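Local coordinates for Non-structural protein 11 (Prrsv 16244b, PDB 5EYI) that is a uridylate-specific endoribonuclease that probably trims polyuridine from viral RNA and so keeps host double-stranded RNA sensors from being activated, at residues V165-P170 with A176-T181; S198-M203 with E209-V214. The protein carries 1 engineered substitution. One frame throughout, in Å; residues are numbered along the deposited sequence.

Interaction 1: residues V165-P170 with A176-T181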
# COMPACT_ATOMS: atom_id res chain seq x y z
N VAL A 165 -1.08 5.60 17.65
CA VAL A 165 -1.96 5.40 18.78
C VAL A 165 -2.13 3.89 19.07
O VAL A 165 -1.97 3.04 18.18
CB VAL A 165 -3.28 6.18 18.49
CG1 VAL A 165 -4.50 5.31 18.29
CG2 VAL A 165 -3.49 7.29 19.49
N GLY A 166 -2.40 3.57 20.34
CA GLY A 166 -2.84 2.24 20.73
C GLY A 166 -4.35 2.22 20.75
O GLY A 166 -4.98 3.24 21.06
N VAL A 167 -4.94 1.08 20.43
CA VAL A 167 -6.39 0.95 20.34
C VAL A 167 -6.85 -0.23 21.18
O VAL A 167 -6.13 -1.21 21.29
CB VAL A 167 -6.88 0.82 18.88
CG1 VAL A 167 -6.68 2.13 18.14
CG2 VAL A 167 -6.18 -0.31 18.14
N SER A 168 -8.04 -0.12 21.76
CA SER A 168 -8.53 -1.09 22.74
C SER A 168 -10.03 -1.34 22.61
O SER A 168 -10.84 -0.39 22.56
CB SER A 168 -8.22 -0.61 24.17
OG SER A 168 -8.88 -1.39 25.17
N SER A 169 -10.39 -2.62 22.55
CA SER A 169 -11.76 -3.06 22.81
C SER A 169 -11.74 -3.61 24.24
O SER A 169 -11.24 -4.72 24.45
CB SER A 169 -12.17 -4.15 21.81
OG SER A 169 -13.51 -4.54 22.07
N PRO A 170 -12.21 -2.82 25.22
CA PRO A 170 -12.00 -3.16 26.64
C PRO A 170 -12.43 -4.57 27.01
O PRO A 170 -13.51 -5.00 26.64
CB PRO A 170 -12.89 -2.14 27.38
CG PRO A 170 -12.94 -0.98 26.47
CD PRO A 170 -12.97 -1.56 25.09
N ALA A 176 -1.22 -2.43 19.69
CA ALA A 176 -0.27 -1.50 20.33
C ALA A 176 -0.01 -0.23 19.55
O ALA A 176 0.08 0.85 20.12
CB ALA A 176 1.05 -2.21 20.60
N LEU A 177 0.12 -0.36 18.23
CA LEU A 177 0.48 0.75 17.38
C LEU A 177 -0.36 0.73 16.12
O LEU A 177 -0.38 -0.27 15.41
CB LEU A 177 1.97 0.71 17.02
CG LEU A 177 2.97 0.82 18.18
CD1 LEU A 177 4.39 0.53 17.71
CD2 LEU A 177 2.91 2.19 18.84
N CYS A 178 -1.07 1.82 15.86
CA CYS A 178 -1.81 1.96 14.63
C CYS A 178 -1.90 3.44 14.23
O CYS A 178 -2.00 4.33 15.08
CB CYS A 178 -3.17 1.25 14.75
SG CYS A 178 -4.65 2.26 14.82
N THR A 179 -1.79 3.69 12.92
CA THR A 179 -1.71 5.04 12.40
C THR A 179 -3.10 5.58 12.19
O THR A 179 -4.03 4.84 11.88
CB THR A 179 -0.95 5.12 11.06
OG1 THR A 179 -1.53 4.22 10.12
CG2 THR A 179 0.52 4.78 11.26
N LEU A 180 -3.24 6.89 12.34
CA LEU A 180 -4.54 7.52 12.32
C LEU A 180 -4.43 8.91 11.71
O LEU A 180 -3.44 9.61 11.95
CB LEU A 180 -5.04 7.60 13.76
CG LEU A 180 -6.39 8.24 14.07
CD1 LEU A 180 -6.96 7.55 15.32
CD2 LEU A 180 -6.30 9.75 14.25
N THR A 181 -5.44 9.29 10.92
CA THR A 181 -5.57 10.67 10.43
C THR A 181 -6.99 11.15 10.65
O THR A 181 -7.86 10.37 11.03
CB THR A 181 -5.23 10.80 8.93
OG1 THR A 181 -6.29 10.24 8.14
CG2 THR A 181 -3.93 10.09 8.61
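V165 and C178 form an antiparallel hydrogen-bonded pair, the one bridge between these two segments. V165 N donates to C178 O over 3.0 Å, and C178 N returns a bond of 2.8 Å to V165 O. L177 CA, 3.4 Å from V165 O, adds a weak, bent C-H...O contact. One residue on, the strands still press together: CA of G166 lies 3.3 Å from A176 O, a close backbone approach with no side chain at G166 in the way.

The apolar contacts gather on the face from which V165 and C178 project. CG1 of V167, placed beside its own backbone N (chi1 -69°), meets the sulfur of C178 at 3.9 Å. More loosely, V165 CG1 faces L180 CD1 at 4.5 Å. The axes of the two short strand segments stand at 108°, the chain turning a corner at A176; backbone bonds of V167 with A175 and of L180 with A163 carry the pairing on either side. The backbone N of T179 donates to E195 of the second subunit, on which C178 also packs.

The two segments are the arms of a beta hairpin in the NendoU domain. A175 is an engineered residue at a predicted active-site position, and C178 packs near the predicted catalytic H146, consistent with a hairpin that borders the endoribonuclease active site.

Interaction 2: residues S198-M203 with E209-V214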
# COMPACT_ATOMS: atom_id res chain seq x y z
N SER A 198 -3.17 -5.34 -3.54
CA SER A 198 -2.64 -4.27 -2.70
C SER A 198 -1.97 -3.22 -3.56
O SER A 198 -1.55 -3.49 -4.67
CB SER A 198 -1.67 -4.82 -1.64
OG SER A 198 -0.36 -4.98 -2.15
N LYS A 199 -1.86 -2.01 -3.02
CA LYS A 199 -1.15 -0.92 -3.68
C LYS A 199 -0.62 0.12 -2.69
O LYS A 199 -1.26 0.41 -1.68
CB LYS A 199 -2.05 -0.24 -4.71
CG LYS A 199 -1.31 0.74 -5.60
CD LYS A 199 -2.09 1.08 -6.84
CE LYS A 199 -1.30 2.03 -7.73
NZ LYS A 199 -2.03 2.34 -8.99
N CYS A 200 0.54 0.68 -3.03
CA CYS A 200 1.19 1.72 -2.24
C CYS A 200 1.16 3.02 -3.04
O CYS A 200 1.84 3.13 -4.05
CB CYS A 200 2.63 1.31 -1.94
SG CYS A 200 3.66 2.63 -1.22
N TRP A 201 0.34 3.97 -2.60
CA TRP A 201 0.28 5.29 -3.24
C TRP A 201 1.23 6.26 -2.54
O TRP A 201 1.34 6.24 -1.32
CB TRP A 201 -1.13 5.86 -3.16
CG TRP A 201 -2.20 5.06 -3.82
CD1 TRP A 201 -3.08 4.19 -3.22
CD2 TRP A 201 -2.56 5.10 -5.20
NE1 TRP A 201 -3.95 3.68 -4.15
CE2 TRP A 201 -3.67 4.22 -5.38
CE3 TRP A 201 -2.06 5.79 -6.32
CZ2 TRP A 201 -4.27 4.01 -6.62
CZ3 TRP A 201 -2.66 5.58 -7.56
CH2 TRP A 201 -3.75 4.70 -7.70
N LYS A 202 1.91 7.12 -3.31
CA LYS A 202 2.68 8.23 -2.72
C LYS A 202 1.89 9.52 -2.86
O LYS A 202 1.38 9.83 -3.93
CB LYS A 202 4.04 8.39 -3.41
CG LYS A 202 5.11 7.41 -2.92
CD LYS A 202 6.45 8.10 -2.69
CE LYS A 202 7.14 8.50 -3.99
NZ LYS A 202 8.39 9.28 -3.74
N MET A 203 1.77 10.27 -1.77
CA MET A 203 1.05 11.54 -1.79
C MET A 203 1.50 12.41 -0.63
O MET A 203 2.39 12.04 0.13
CB MET A 203 -0.48 11.31 -1.77
CG MET A 203 -1.00 10.56 -0.56
SD MET A 203 -2.72 10.02 -0.74
CE MET A 203 -3.54 11.58 -0.52
N GLU A 209 5.32 14.21 2.87
CA GLU A 209 5.33 13.01 2.02
C GLU A 209 4.92 11.80 2.83
O GLU A 209 5.53 11.49 3.84
CB GLU A 209 6.72 12.78 1.41
CG GLU A 209 7.11 13.77 0.32
CD GLU A 209 6.43 13.52 -1.02
OE1 GLU A 209 6.70 14.31 -1.95
OE2 GLU A 209 5.62 12.55 -1.16
N VAL A 210 3.87 11.13 2.38
CA VAL A 210 3.36 9.94 3.06
C VAL A 210 3.09 8.88 2.01
O VAL A 210 3.13 9.17 0.81
CB VAL A 210 2.05 10.24 3.83
CG1 VAL A 210 2.29 11.29 4.91
CG2 VAL A 210 0.91 10.68 2.91
N ARG A 211 2.81 7.68 2.49
CA ARG A 211 2.35 6.59 1.64
C ARG A 211 1.00 6.10 2.15
O ARG A 211 0.79 5.98 3.35
CB ARG A 211 3.37 5.45 1.63
CG ARG A 211 4.72 5.85 1.03
CD ARG A 211 5.74 4.72 1.07
NE ARG A 211 7.09 5.20 0.76
CZ ARG A 211 7.93 5.78 1.63
NH1 ARG A 211 7.59 5.97 2.90
NH2 ARG A 211 9.13 6.17 1.21
N LEU A 212 0.08 5.83 1.23
CA LEU A 212 -1.22 5.26 1.56
C LEU A 212 -1.19 3.84 1.08
O LEU A 212 -1.04 3.60 -0.11
CB LEU A 212 -2.36 6.03 0.89
CG LEU A 212 -3.80 5.53 1.15
CD1 LEU A 212 -4.17 5.58 2.63
CD2 LEU A 212 -4.78 6.34 0.32
N MET A 213 -1.32 2.91 2.00
CA MET A 213 -1.35 1.50 1.66
C MET A 213 -2.80 1.10 1.58
O MET A 213 -3.54 1.36 2.52
CB MET A 213 -0.64 0.68 2.74
CG MET A 213 0.73 1.23 3.12
SD MET A 213 1.75 1.71 1.71
CE MET A 213 3.34 1.68 2.51
N VAL A 214 -3.19 0.49 0.46
CA VAL A 214 -4.54 -0.01 0.27
C VAL A 214 -4.52 -1.50 -0.08
O VAL A 214 -3.80 -1.91 -0.98
CB VAL A 214 -5.27 0.76 -0.85
CG1 VAL A 214 -6.67 0.19 -1.09
CG2 VAL A 214 -5.33 2.25 -0.52
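W201 O is gripped twice from the opposite strand: L212 N donates to it over 2.9 Å, and R211 CA brings a C-H toward it at 3.1 Å. W201 N answers with a bond to L212 O, and the same reciprocal pattern joins K199 with V214 and M203 with V210. Six backbone bonds thus fix the register, with the non-hydrogen-bonded pairs C200-M213 and K202-R211 between them.

Each face carries its own side-chain packing. On one, C200 SG stands anti to its backbone N (chi1 170°) and rests against two side chains of the neighbouring strand, 3.6 Å from M213 SD and 3.7 Å from R211 CD. K202 CG lies alongside R211 CG at 4.3 Å on this same face. On the other face, V214 CG2 meets the edge of the W201 indole, 4.0 Å from CD1 and near the ring plane. K199 CE, from W201's own strand, lies 3.6 Å above one face of the indole, toward its rim. Farther along, M203 CG rests against V210 CG2 at 4.0 Å.

Strand 208-215 is the middle of a three-stranded antiparallel sheet, bonded on its other side to strand 219-223 through R211 with Q223 and M213 with Y221. Y191 meets the W201 ring edge-to-face and also touches M203 and L212, while the C200-M213 face borders E189 and H193 of the second subunit.

Interactions 1 and 2 lie in series along the chain, the first closing before the second opens; their centres are about 20 Å apart and their nearest atoms about 7 Å apart, without touching. Strand 219-223 connects them: T179 OG1 of interaction 1 bonds to F222 O, while M203 and V210 of interaction 2 pack on F222. Interaction 1 is nearer the predicted active site, with the side chain of C178 about 4 Å from that of H146; from interaction 2, L212 comes to about 8 Å of H146, and V214 to about 11 Å of H131, again between side chains. Both hairpins also touch the second subunit of the dimer.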